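Local structure of STU0660 (Streptococcus thermophilus, 3ZTH) at residues Leu15-Gly18 against Ala19-Ile23; Lys31-Thr34 against Trp35-Ser39; Leu38-Phe42 against Gly43-Tyr47; Ser53-Tyr57 against Glu58-Ile62. The protein is a large Csn2-family protein of the CRISPR system that binds magnesium, probably binds DNA and takes part in bacterial immunity against foreign DNA. All coordinates share one frame; numbering follows the deposited sequence.

Interaction 1: residues Leu15-Gly18 against Ala19-Ile23; sequences LNIG and AITQI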
loop_
_atom_site.group_PDB
_atom_site.type_symbol
_atom_site.label_atom_id
_atom_site.label_comp_id
_atom_site.label_asym_id
_atom_site.label_seq_id
_atom_site.Cartn_x
_atom_site.Cartn_y
_atom_site.Cartn_z
ATOM N N LEU A 15 1.232 -13.585 41.128
ATOM C CA LEU A 15 0.132 -14.406 40.653
ATOM C C LEU A 15 0.472 -15.892 40.800
ATOM O O LEU A 15 1.472 -16.374 40.262
ATOM C CB LEU A 15 -0.128 -14.090 39.184
ATOM C CG LEU A 15 -1.287 -13.209 38.706
ATOM C CD1 LEU A 15 -1.671 -12.157 39.724
ATOM C CD2 LEU A 15 -0.860 -12.576 37.385
ATOM N N ASN A 16 -0.350 -16.621 41.532
ATOM C CA ASN A 16 -0.106 -18.038 41.686
ATOM C C ASN A 16 -0.894 -18.695 40.541
ATOM O O ASN A 16 -2.122 -18.724 40.555
ATOM C CB ASN A 16 -0.598 -18.480 43.058
ATOM C CG ASN A 16 0.063 -19.750 43.541
ATOM O OD1 ASN A 16 1.195 -20.056 43.178
ATOM N ND2 ASN A 16 -0.636 -20.484 44.393
ATOM N N ILE A 17 -0.169 -19.191 39.541
ATOM C CA ILE A 17 -0.754 -19.809 38.345
ATOM C C ILE A 17 -0.927 -21.334 38.398
ATOM O O ILE A 17 -0.015 -22.063 38.794
ATOM C CB ILE A 17 0.106 -19.486 37.093
ATOM C CG1 ILE A 17 0.394 -17.980 37.015
ATOM C CG2 ILE A 17 -0.594 -19.982 35.840
ATOM C CD1 ILE A 17 -0.839 -17.100 36.933
ATOM N N GLY A 18 -2.098 -21.805 37.971
ATOM C CA GLY A 18 -2.388 -23.233 37.960
ATOM C C GLY A 18 -3.245 -23.592 36.755
ATOM O O GLY A 18 -3.688 -22.697 36.034
ATOM N N ALA A 19 -3.476 -24.885 36.526
ATOM C CA ALA A 19 -4.280 -25.331 35.393
ATOM C C ALA A 19 -5.427 -24.343 35.187
ATOM O O ALA A 19 -5.609 -23.792 34.096
ATOM C CB ALA A 19 -4.820 -26.720 35.658
ATOM N N ILE A 20 -6.196 -24.118 36.243
ATOM C CA ILE A 20 -7.289 -23.167 36.178
ATOM C C ILE A 20 -7.031 -22.065 37.200
ATOM O O ILE A 20 -7.168 -22.262 38.408
ATOM C CB ILE A 20 -8.656 -23.850 36.434
ATOM C CG1 ILE A 20 -8.958 -24.826 35.292
ATOM C CG2 ILE A 20 -9.769 -22.809 36.487
ATOM C CD1 ILE A 20 -10.309 -25.486 35.389
ATOM N N THR A 21 -6.627 -20.909 36.694
ATOM C CA THR A 21 -6.327 -19.744 37.520
ATOM C C THR A 21 -7.467 -18.719 37.464
ATOM O O THR A 21 -8.004 -18.435 36.388
ATOM C CB THR A 21 -5.034 -19.057 37.025
ATOM O OG1 THR A 21 -3.964 -20.005 37.030
ATOM C CG2 THR A 21 -4.669 -17.868 37.921
ATOM N N GLN A 22 -7.824 -18.163 38.618
ATOM C CA GLN A 22 -8.888 -17.160 38.693
ATOM C C GLN A 22 -8.412 -15.887 39.392
ATOM O O GLN A 22 -7.915 -15.922 40.518
ATOM C CB GLN A 22 -10.108 -17.725 39.423
ATOM C CG GLN A 22 -10.722 -18.953 38.748
ATOM C CD GLN A 22 -11.873 -19.544 39.542
ATOM O OE1 GLN A 22 -13.023 -19.103 39.432
ATOM N NE2 GLN A 22 -11.566 -20.541 40.361
ATOM N N ILE A 23 -8.553 -14.763 38.705
ATOM C CA ILE A 23 -8.140 -13.479 39.242
ATOM C C ILE A 23 -9.397 -12.708 39.590
ATOM O O ILE A 23 -10.222 -12.421 38.726
ATOM C CB ILE A 23 -7.281 -12.705 38.214
ATOM C CG1 ILE A 23 -5.946 -13.426 38.030
ATOM C CG2 ILE A 23 -7.030 -11.273 38.691
ATOM C CD1 ILE A 23 -5.087 -12.855 36.945
#
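The bend that carries the chain from strand 13-16, at the margin of a small antiparallel sheet, into strand 20-24, inside the six-stranded mixed sheet, brings T21 against I17 and G18. The chain nearly reverses here, the directions of 15-18 and 19-23 differing by 148°, yet the two strands do not pair: L15 and I23 stand 8.4 Å apart between their CA atoms. A hydrogen bond runs from G18 N to T21 OG1 at 2.8 Å, almost straight at 177° on the hydrogen. T21 delivers the hydroxyl by placing OG1 anti to its own carbonyl carbon (chi1 -57°), and CG2, anti to the backbone N, packs beside N16 O and I17 CD1. I17 CG2 lies 3.6 Å from T21 OG1, and I17 CD1 comes 4.0 Å from T21 CG2, so both branches of the isoleucine border the threonine. Further along, the CD1 tip of I23 meets L15 CG at 4.2 Å, a loose apolar touch between the two strands. I17 also packs on F3 and T233, and T21 bonds through its backbone to F234 and L236 of strand 232-237, while N16 reaches away to R252 with its amide nitrogen. Methyl groups of I17 and T21 lie beside the hydroxyl. The near-straight bond means that the G18 amide, in a residue that belongs to neither strand, is satisfied at the bend by a side chain and not by strand pairing.

Interaction 2: residues Lys31-Thr34 against Trp35-Ser39; sequences KYYT and WQILS
Backbone bonds come first: W35 N, Q36 N, I37 N and L38 N donate to K31 O, Y32 O, Y33 O and T34 O, the i to i+4 pattern, at 2.8 to 3.0 Å. Aromatic contacts form the second group. Y32 and W35 point the same way, side by side, with W35 CZ3 3.9 Å from Y32 CZ; the tyrosine ring and the six-membered indole ring meet obliquely, planes 55° apart. The Q36 side chain, bent at chi2 (65°), brings NE2 to 4.0 Å from Y32 CE2. On another side of the helix I37 CG1 sits over a face of the Y33 ring, a CH-pi contact 3.8 Å from its centroid, while I37 CD1 reaches Y33 OH at 3.4 Å. Purely aliphatic packing is slight: T34 CG2 meets L38 CD1 at 4.1 Å. Polar ends look elsewhere, Y33 OH to Q6 O, W35 NE1 to D79 and K31 NZ to G25 O. F83 and F209 of the second subunit meet Y32, and its W174 meets Y33. This is helix 28-43, which follows strand 20-24 as the helix after the first core strand does in P-loop NTPase-like folds, here with an aromatic flank turned to a neighbouring subunit.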
loop_
_atom_site.group_PDB
_atom_site.type_symbol
_atom_site.label_atom_id
_atom_site.label_comp_id
_atom_site.label_asym_id
_atom_site.label_seq_id
_atom_site.Cartn_x
_atom_site.Cartn_y
_atom_site.Cartn_z
ATOM N N LYS A 31 -6.504 -5.183 38.129
ATOM C CA LYS A 31 -6.837 -6.401 37.389
ATOM C C LYS A 31 -6.676 -6.116 35.910
ATOM O O LYS A 31 -6.096 -6.908 35.165
ATOM C CB LYS A 31 -8.286 -6.858 37.665
ATOM C CG LYS A 31 -8.505 -7.379 39.089
ATOM C CD LYS A 31 -9.823 -8.140 39.273
ATOM C CE LYS A 31 -11.025 -7.222 39.246
ATOM N NZ LYS A 31 -12.264 -7.979 39.552
ATOM N N TYR A 32 -7.167 -4.956 35.495
ATOM C CA TYR A 32 -7.091 -4.583 34.096
ATOM C C TYR A 32 -5.657 -4.428 33.629
ATOM O O TYR A 32 -5.299 -4.876 32.541
ATOM C CB TYR A 32 -7.866 -3.290 33.841
ATOM C CG TYR A 32 -8.050 -3.012 32.368
ATOM C CD1 TYR A 32 -9.129 -3.551 31.673
ATOM C CD2 TYR A 32 -7.132 -2.240 31.661
ATOM C CE1 TYR A 32 -9.295 -3.330 30.314
ATOM C CE2 TYR A 32 -7.284 -2.010 30.297
ATOM C CZ TYR A 32 -8.373 -2.561 29.628
ATOM O OH TYR A 32 -8.554 -2.334 28.279
ATOM N N TYR A 33 -4.843 -3.780 34.454
ATOM C CA TYR A 33 -3.444 -3.571 34.135
ATOM C C TYR A 33 -2.748 -4.922 33.998
ATOM O O TYR A 33 -1.959 -5.132 33.086
ATOM C CB TYR A 33 -2.761 -2.762 35.235
ATOM C CG TYR A 33 -1.268 -2.729 35.067
ATOM C CD1 TYR A 33 -0.672 -1.863 34.155
ATOM C CD2 TYR A 33 -0.448 -3.611 35.772
ATOM C CE1 TYR A 33 0.716 -1.875 33.941
ATOM C CE2 TYR A 33 0.937 -3.635 35.567
ATOM C CZ TYR A 33 1.509 -2.762 34.649
ATOM O OH TYR A 33 2.867 -2.771 34.447
ATOM N N THR A 34 -3.042 -5.828 34.922
ATOM C CA THR A 34 -2.445 -7.148 34.910
ATOM C C THR A 34 -2.830 -7.854 33.613
ATOM O O THR A 34 -1.987 -8.498 32.973
ATOM C CB THR A 34 -2.907 -7.958 36.123
ATOM O OG1 THR A 34 -2.623 -7.217 37.315
ATOM C CG2 THR A 34 -2.175 -9.285 36.189
ATOM N N TRP A 35 -4.094 -7.709 33.210
ATOM C CA TRP A 35 -4.561 -8.312 31.959
ATOM C C TRP A 35 -3.841 -7.702 30.747
ATOM O O TRP A 35 -3.440 -8.414 29.828
ATOM C CB TRP A 35 -6.074 -8.115 31.769
ATOM C CG TRP A 35 -6.511 -8.524 30.395
ATOM C CD1 TRP A 35 -6.628 -9.800 29.924
ATOM C CD2 TRP A 35 -6.723 -7.664 29.264
ATOM N NE1 TRP A 35 -6.884 -9.792 28.576
ATOM C CE2 TRP A 35 -6.948 -8.497 28.142
ATOM C CE3 TRP A 35 -6.736 -6.273 29.088
ATOM C CZ2 TRP A 35 -7.185 -7.987 26.858
ATOM C CZ3 TRP A 35 -6.972 -5.760 27.810
ATOM C CH2 TRP A 35 -7.192 -6.619 26.710
ATOM N N GLN A 36 -3.688 -6.383 30.747
ATOM C CA GLN A 36 -3.043 -5.689 29.633
ATOM C C GLN A 36 -1.602 -6.145 29.427
ATOM O O GLN A 36 -1.155 -6.334 28.301
ATOM C CB GLN A 36 -3.085 -4.173 29.872
ATOM C CG GLN A 36 -2.602 -3.315 28.702
ATOM C CD GLN A 36 -3.490 -3.434 27.470
ATOM O OE1 GLN A 36 -3.242 -4.269 26.591
ATOM N NE2 GLN A 36 -4.541 -2.609 27.408
ATOM N N ILE A 37 -0.874 -6.308 30.522
ATOM C CA ILE A 37 0.511 -6.748 30.452
ATOM C C ILE A 37 0.563 -8.193 29.965
ATOM O O ILE A 37 1.335 -8.530 29.069
ATOM C CB ILE A 37 1.186 -6.695 31.833
ATOM C CG1 ILE A 37 1.317 -5.248 32.310
ATOM C CG2 ILE A 37 2.540 -7.358 31.755
ATOM C CD1 ILE A 37 2.339 -4.427 31.513
ATOM N N LEU A 38 -0.252 -9.047 30.574
ATOM C CA LEU A 38 -0.295 -10.453 30.202
ATOM C C LEU A 38 -0.509 -10.659 28.704
ATOM O O LEU A 38 0.236 -11.389 28.045
ATOM C CB LEU A 38 -1.405 -11.158 30.977
ATOM C CG LEU A 38 -1.049 -11.600 32.392
ATOM C CD1 LEU A 38 -2.295 -12.031 33.130
ATOM C CD2 LEU A 38 -0.058 -12.738 32.313
ATOM N N SER A 39 -1.523 -10.003 28.163
ATOM C CA SER A 39 -1.818 -10.154 26.752
ATOM C C SER A 39 -0.717 -9.581 25.865
ATOM O O SER A 39 -0.419 -10.135 24.811
ATOM C CB SER A 39 -3.162 -9.498 26.426
ATOM O OG SER A 39 -3.101 -8.103 26.612
#

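Interaction 3: residues Leu38-Phe42 against Gly43-Tyr47; sequences LSWYF and GGKKY
After helix 28-43 the chain turns away through G44, the first residue to leave helical angles, with positive phi (85°). At the exit K45 N donates to W40 O at 3.2 Å, in the carbonyl plane and on a lone pair, a bond spanning five residues. The positive phi suits glycine, since a CB at G44 would press on the preceding carbonyl oxygen. The returning chain then lays K45 along W40. K45 CG, anti to the backbone N (chi1 174°), stands over the five-membered ring in a CH-pi contact, 3.8 Å from the centroid and 15° off the normal. The bend at chi2 carries the rest of the lysine along the indole, so that K45 CE lies 3.6 Å from W40 CE2 and K45 NZ comes to 3.8 Å from W40 CZ2. Y47 approaches the same indole obliquely, its CE1 4.0 Å from W40 CE3, and this carbon of W40 lies at the edge of the tyrosine ring. Y47 OH lies 3.9 Å from Y41 CA. R72 bonds to the carbonyls of Y41 and K45 and weakly to that of W40, tying the helix end to the loop. W40 and K45 also pack on E173 of the second subunit, and W174 of that subunit meets the indole. The contact is thus made by lysine methylenes spread over an aromatic face, with the ammonium end at the rim of the six-membered ring, in a residue that borders a glutamate of the neighbouring chain.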
loop_
_atom_site.group_PDB
_atom_site.type_symbol
_atom_site.label_atom_id
_atom_site.label_comp_id
_atom_site.label_asym_id
_atom_site.label_seq_id
_atom_site.Cartn_x
_atom_site.Cartn_y
_atom_site.Cartn_z
ATOM N N LEU A 38 -0.252 -9.047 30.574
ATOM C CA LEU A 38 -0.295 -10.453 30.202
ATOM C C LEU A 38 -0.509 -10.659 28.704
ATOM O O LEU A 38 0.236 -11.389 28.045
ATOM C CB LEU A 38 -1.405 -11.158 30.977
ATOM C CG LEU A 38 -1.049 -11.600 32.392
ATOM C CD1 LEU A 38 -2.295 -12.031 33.130
ATOM C CD2 LEU A 38 -0.058 -12.738 32.313
ATOM N N SER A 39 -1.523 -10.003 28.163
ATOM C CA SER A 39 -1.818 -10.154 26.752
ATOM C C SER A 39 -0.717 -9.581 25.865
ATOM O O SER A 39 -0.419 -10.135 24.811
ATOM C CB SER A 39 -3.162 -9.498 26.426
ATOM O OG SER A 39 -3.101 -8.103 26.612
ATOM N N TRP A 40 -0.116 -8.471 26.281
ATOM C CA TRP A 40 0.946 -7.864 25.487
ATOM C C TRP A 40 2.188 -8.733 25.524
ATOM O O TRP A 40 2.796 -9.009 24.498
ATOM C CB TRP A 40 1.279 -6.471 26.020
ATOM C CG TRP A 40 0.410 -5.381 25.461
ATOM C CD1 TRP A 40 -0.756 -5.532 24.754
ATOM C CD2 TRP A 40 0.638 -3.967 25.561
ATOM N NE1 TRP A 40 -1.264 -4.300 24.410
ATOM C CE2 TRP A 40 -0.430 -3.323 24.890
ATOM C CE3 TRP A 40 1.640 -3.183 26.152
ATOM C CZ2 TRP A 40 -0.521 -1.926 24.793
ATOM C CZ3 TRP A 40 1.550 -1.794 26.054
ATOM C CH2 TRP A 40 0.475 -1.182 25.377
ATOM N N TYR A 41 2.549 -9.167 26.724
ATOM C CA TYR A 41 3.718 -9.999 26.929
ATOM C C TYR A 41 3.646 -11.300 26.138
ATOM O O TYR A 41 4.549 -11.618 25.360
ATOM C CB TYR A 41 3.850 -10.332 28.411
ATOM C CG TYR A 41 5.222 -10.811 28.826
ATOM C CD1 TYR A 41 6.296 -9.919 28.907
ATOM C CD2 TYR A 41 5.438 -12.141 29.194
ATOM C CE1 TYR A 41 7.543 -10.331 29.349
ATOM C CE2 TYR A 41 6.685 -12.568 29.641
ATOM C CZ TYR A 41 7.733 -11.654 29.720
ATOM O OH TYR A 41 8.962 -12.052 30.201
ATOM N N PHE A 42 2.576 -12.056 26.349
ATOM C CA PHE A 42 2.414 -13.340 25.678
ATOM C C PHE A 42 1.732 -13.261 24.322
ATOM O O PHE A 42 1.765 -14.221 23.560
ATOM C CB PHE A 42 1.634 -14.305 26.577
ATOM C CG PHE A 42 2.356 -14.668 27.851
ATOM C CD1 PHE A 42 3.616 -15.261 27.811
ATOM C CD2 PHE A 42 1.773 -14.422 29.092
ATOM C CE1 PHE A 42 4.282 -15.604 28.982
ATOM C CE2 PHE A 42 2.431 -14.761 30.269
ATOM C CZ PHE A 42 3.690 -15.355 30.214
ATOM N N GLY A 43 1.127 -12.115 24.022
ATOM C CA GLY A 43 0.429 -11.943 22.760
ATOM C C GLY A 43 1.263 -11.486 21.578
ATOM O O GLY A 43 0.740 -11.383 20.467
ATOM N N GLY A 44 2.542 -11.196 21.797
ATOM C CA GLY A 44 3.387 -10.775 20.694
ATOM C C GLY A 44 3.343 -9.292 20.364
ATOM O O GLY A 44 3.659 -8.876 19.245
ATOM N N LYS A 45 2.955 -8.486 21.340
ATOM C CA LYS A 45 2.888 -7.049 21.140
ATOM C C LYS A 45 4.241 -6.451 20.741
ATOM O O LYS A 45 5.268 -6.744 21.351
ATOM C CB LYS A 45 2.402 -6.384 22.428
ATOM C CG LYS A 45 2.429 -4.875 22.420
ATOM C CD LYS A 45 1.326 -4.307 21.556
ATOM C CE LYS A 45 1.236 -2.792 21.725
ATOM N NZ LYS A 45 0.052 -2.220 21.021
ATOM N N LYS A 46 4.233 -5.618 19.707
ATOM C CA LYS A 46 5.441 -4.929 19.258
ATOM C C LYS A 46 5.316 -3.557 19.920
ATOM O O LYS A 46 4.442 -2.763 19.578
ATOM C CB LYS A 46 5.454 -4.809 17.733
ATOM C CG LYS A 46 5.475 -6.163 17.022
ATOM C CD LYS A 46 4.977 -6.054 15.586
ATOM C CE LYS A 46 4.580 -7.416 15.030
ATOM N NZ LYS A 46 3.711 -7.291 13.823
ATOM N N TYR A 47 6.187 -3.300 20.885
ATOM C CA TYR A 47 6.154 -2.069 21.653
ATOM C C TYR A 47 6.642 -0.801 20.977
ATOM O O TYR A 47 7.717 -0.774 20.381
ATOM C CB TYR A 47 6.964 -2.249 22.930
ATOM C CG TYR A 47 6.653 -3.500 23.719
ATOM C CD1 TYR A 47 5.388 -3.708 24.272
ATOM C CD2 TYR A 47 7.647 -4.444 23.971
ATOM C CE1 TYR A 47 5.121 -4.828 25.069
ATOM C CE2 TYR A 47 7.394 -5.561 24.760
ATOM C CZ TYR A 47 6.131 -5.747 25.310
ATOM O OH TYR A 47 5.891 -6.842 26.108
#

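Interaction 4: residues Ser53-Tyr57 against Glu58-Ile62; sequences SIFDY and EEPTI
F55 enters the contact at CB, which comes 3.2 Å from E58 O across a type I' beta turn of residues F55 to E58. CG follows at 4.0 Å from the same oxygen, which lies obliquely to the ring. With CG anti to the carbonyl carbon (chi1 -58°), the ring comes to lie against P60: CD2 is about equally near P60 CB and CD, and CE2 comes to 3.9 Å from P60 CB. At the tip CZ still faces that CB. The proline methylene thus lies over the middle of the phenyl face, 12° off the normal in a CH-pi contact, and the two side chains cross at about a right angle. I54 CG1 covers the opposite face, 3.5 Å above the plane. The turn itself is closed by E58 N to F55 O at 3.3 Å; the donor stands well above the carbonyl plane, so this bond does not use a lone pair. D56, inside the turn and with positive phi, is the C-prime residue of a Schellman motif that ends the preceding helix, D56 N bonding to S53 O at 2.9 Å and Y57 N to L52 O. Around the contact, Y57 packs on K168 of the second subunit and I54 on its W174. Sandwiched between I54 CG1 and P60 CB, with Y33 and I37 of helix 28-43 also packing on it, the phenyl ring sits in surroundings consistent with dispersion as the main attraction.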
loop_
_atom_site.group_PDB
_atom_site.type_symbol
_atom_site.label_atom_id
_atom_site.label_comp_id
_atom_site.label_asym_id
_atom_site.label_seq_id
_atom_site.Cartn_x
_atom_site.Cartn_y
_atom_site.Cartn_z
ATOM N N SER A 53 6.880 4.003 27.844
ATOM C CA SER A 53 7.053 5.225 28.633
ATOM C C SER A 53 7.116 4.944 30.126
ATOM O O SER A 53 8.125 5.205 30.770
ATOM C CB SER A 53 5.897 6.188 28.382
ATOM O OG SER A 53 5.721 6.396 26.998
ATOM N N ILE A 54 6.022 4.410 30.661
ATOM C CA ILE A 54 5.900 4.096 32.081
ATOM C C ILE A 54 6.943 3.116 32.625
ATOM O O ILE A 54 7.097 2.975 33.838
ATOM C CB ILE A 54 4.496 3.525 32.399
ATOM C CG1 ILE A 54 4.283 2.214 31.634
ATOM C CG2 ILE A 54 3.438 4.547 32.045
ATOM C CD1 ILE A 54 2.997 1.483 31.984
ATOM N N PHE A 55 7.649 2.425 31.744
ATOM C CA PHE A 55 8.656 1.492 32.212
ATOM C C PHE A 55 10.043 2.047 31.903
ATOM O O PHE A 55 11.019 1.305 31.833
ATOM C CB PHE A 55 8.470 0.143 31.527
ATOM C CG PHE A 55 7.121 -0.466 31.753
ATOM C CD1 PHE A 55 6.729 -0.867 33.025
ATOM C CD2 PHE A 55 6.233 -0.632 30.693
ATOM C CE1 PHE A 55 5.471 -1.426 33.240
ATOM C CE2 PHE A 55 4.973 -1.188 30.898
ATOM C CZ PHE A 55 4.593 -1.586 32.172
ATOM N N ASP A 56 10.125 3.360 31.723
ATOM C CA ASP A 56 11.394 3.997 31.391
ATOM C C ASP A 56 11.958 3.475 30.072
ATOM O O ASP A 56 13.153 3.191 29.966
ATOM C CB ASP A 56 12.411 3.781 32.509
ATOM C CG ASP A 56 12.507 4.969 33.432
ATOM O OD1 ASP A 56 11.445 5.457 33.891
ATOM O OD2 ASP A 56 13.648 5.413 33.695
ATOM N N TYR A 57 11.075 3.342 29.082
ATOM C CA TYR A 57 11.438 2.886 27.742
ATOM C C TYR A 57 12.156 1.546 27.719
ATOM O O TYR A 57 12.910 1.248 26.791
ATOM C CB TYR A 57 12.274 3.965 27.064
ATOM C CG TYR A 57 11.559 5.292 27.089
ATOM C CD1 TYR A 57 10.530 5.566 26.187
ATOM C CD2 TYR A 57 11.835 6.238 28.082
ATOM C CE1 TYR A 57 9.787 6.740 26.275
ATOM C CE2 TYR A 57 11.099 7.411 28.180
ATOM C CZ TYR A 57 10.075 7.654 27.274
ATOM O OH TYR A 57 9.330 8.802 27.373
ATOM N N GLU A 58 11.910 0.748 28.753
ATOM C CA GLU A 58 12.487 -0.582 28.878
ATOM C C GLU A 58 11.308 -1.543 28.754
ATOM O O GLU A 58 10.232 -1.269 29.288
ATOM C CB GLU A 58 13.150 -0.743 30.246
ATOM C CG GLU A 58 14.515 -1.402 30.185
ATOM C CD GLU A 58 15.528 -0.538 29.457
ATOM O OE1 GLU A 58 15.876 0.537 29.993
ATOM O OE2 GLU A 58 15.966 -0.929 28.349
ATOM N N GLU A 59 11.491 -2.655 28.052
ATOM C CA GLU A 59 10.398 -3.607 27.888
ATOM C C GLU A 59 10.029 -4.253 29.217
ATOM O O GLU A 59 10.904 -4.620 29.994
ATOM C CB GLU A 59 10.778 -4.690 26.884
ATOM C CG GLU A 59 11.460 -4.156 25.642
ATOM C CD GLU A 59 11.480 -5.160 24.509
ATOM O OE1 GLU A 59 11.679 -6.365 24.777
ATOM O OE2 GLU A 59 11.305 -4.737 23.345
ATOM N N PRO A 60 8.719 -4.393 29.499
ATOM C CA PRO A 60 8.240 -5.002 30.747
ATOM C C PRO A 60 8.543 -6.504 30.831
ATOM O O PRO A 60 8.551 -7.210 29.821
ATOM C CB PRO A 60 6.744 -4.704 30.720
ATOM C CG PRO A 60 6.434 -4.736 29.256
ATOM C CD PRO A 60 7.584 -3.949 28.668
ATOM N N THR A 61 8.770 -6.990 32.044
ATOM C CA THR A 61 9.107 -8.387 32.249
ATOM C C THR A 61 8.185 -9.143 33.206
ATOM O O THR A 61 7.481 -8.538 34.017
ATOM C CB THR A 61 10.570 -8.470 32.754
ATOM O OG1 THR A 61 11.425 -8.823 31.662
ATOM C CG2 THR A 61 10.721 -9.462 33.877
ATOM N N ILE A 62 8.187 -10.469 33.088
ATOM C CA ILE A 62 7.401 -11.340 33.968
ATOM C C ILE A 62 8.347 -12.418 34.495
ATOM O O ILE A 62 8.903 -13.198 33.714
ATOM C CB ILE A 62 6.233 -12.033 33.225
ATOM C CG1 ILE A 62 5.246 -10.989 32.701
ATOM C CG2 ILE A 62 5.536 -13.007 34.160
ATOM C CD1 ILE A 62 3.940 -11.574 32.189
#

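In the fold
Interactions 1 to 4 follow the chain in order, from the bend between the two sheets, along helix 28-43, to the loop before strand 62-63. Interactions 1 and 2 touch where L15 CD2 meets T34 CG2 at 3.7 Å. Interactions 2 and 3 share L38 and S39. The later loop comes back over helix 28-43: F55 CZ is 3.7 Å from I37 CD1, and Y41 CE1 is 3.8 Å from T61 CA. Interactions 2, 3 and 4 reach the second subunit, with W174 of that subunit common to all three. A bound magnesium ion lies about 6 Å from the side chain of K31 and about 12 Å from that of I23; Q26 and D240 form the metal site.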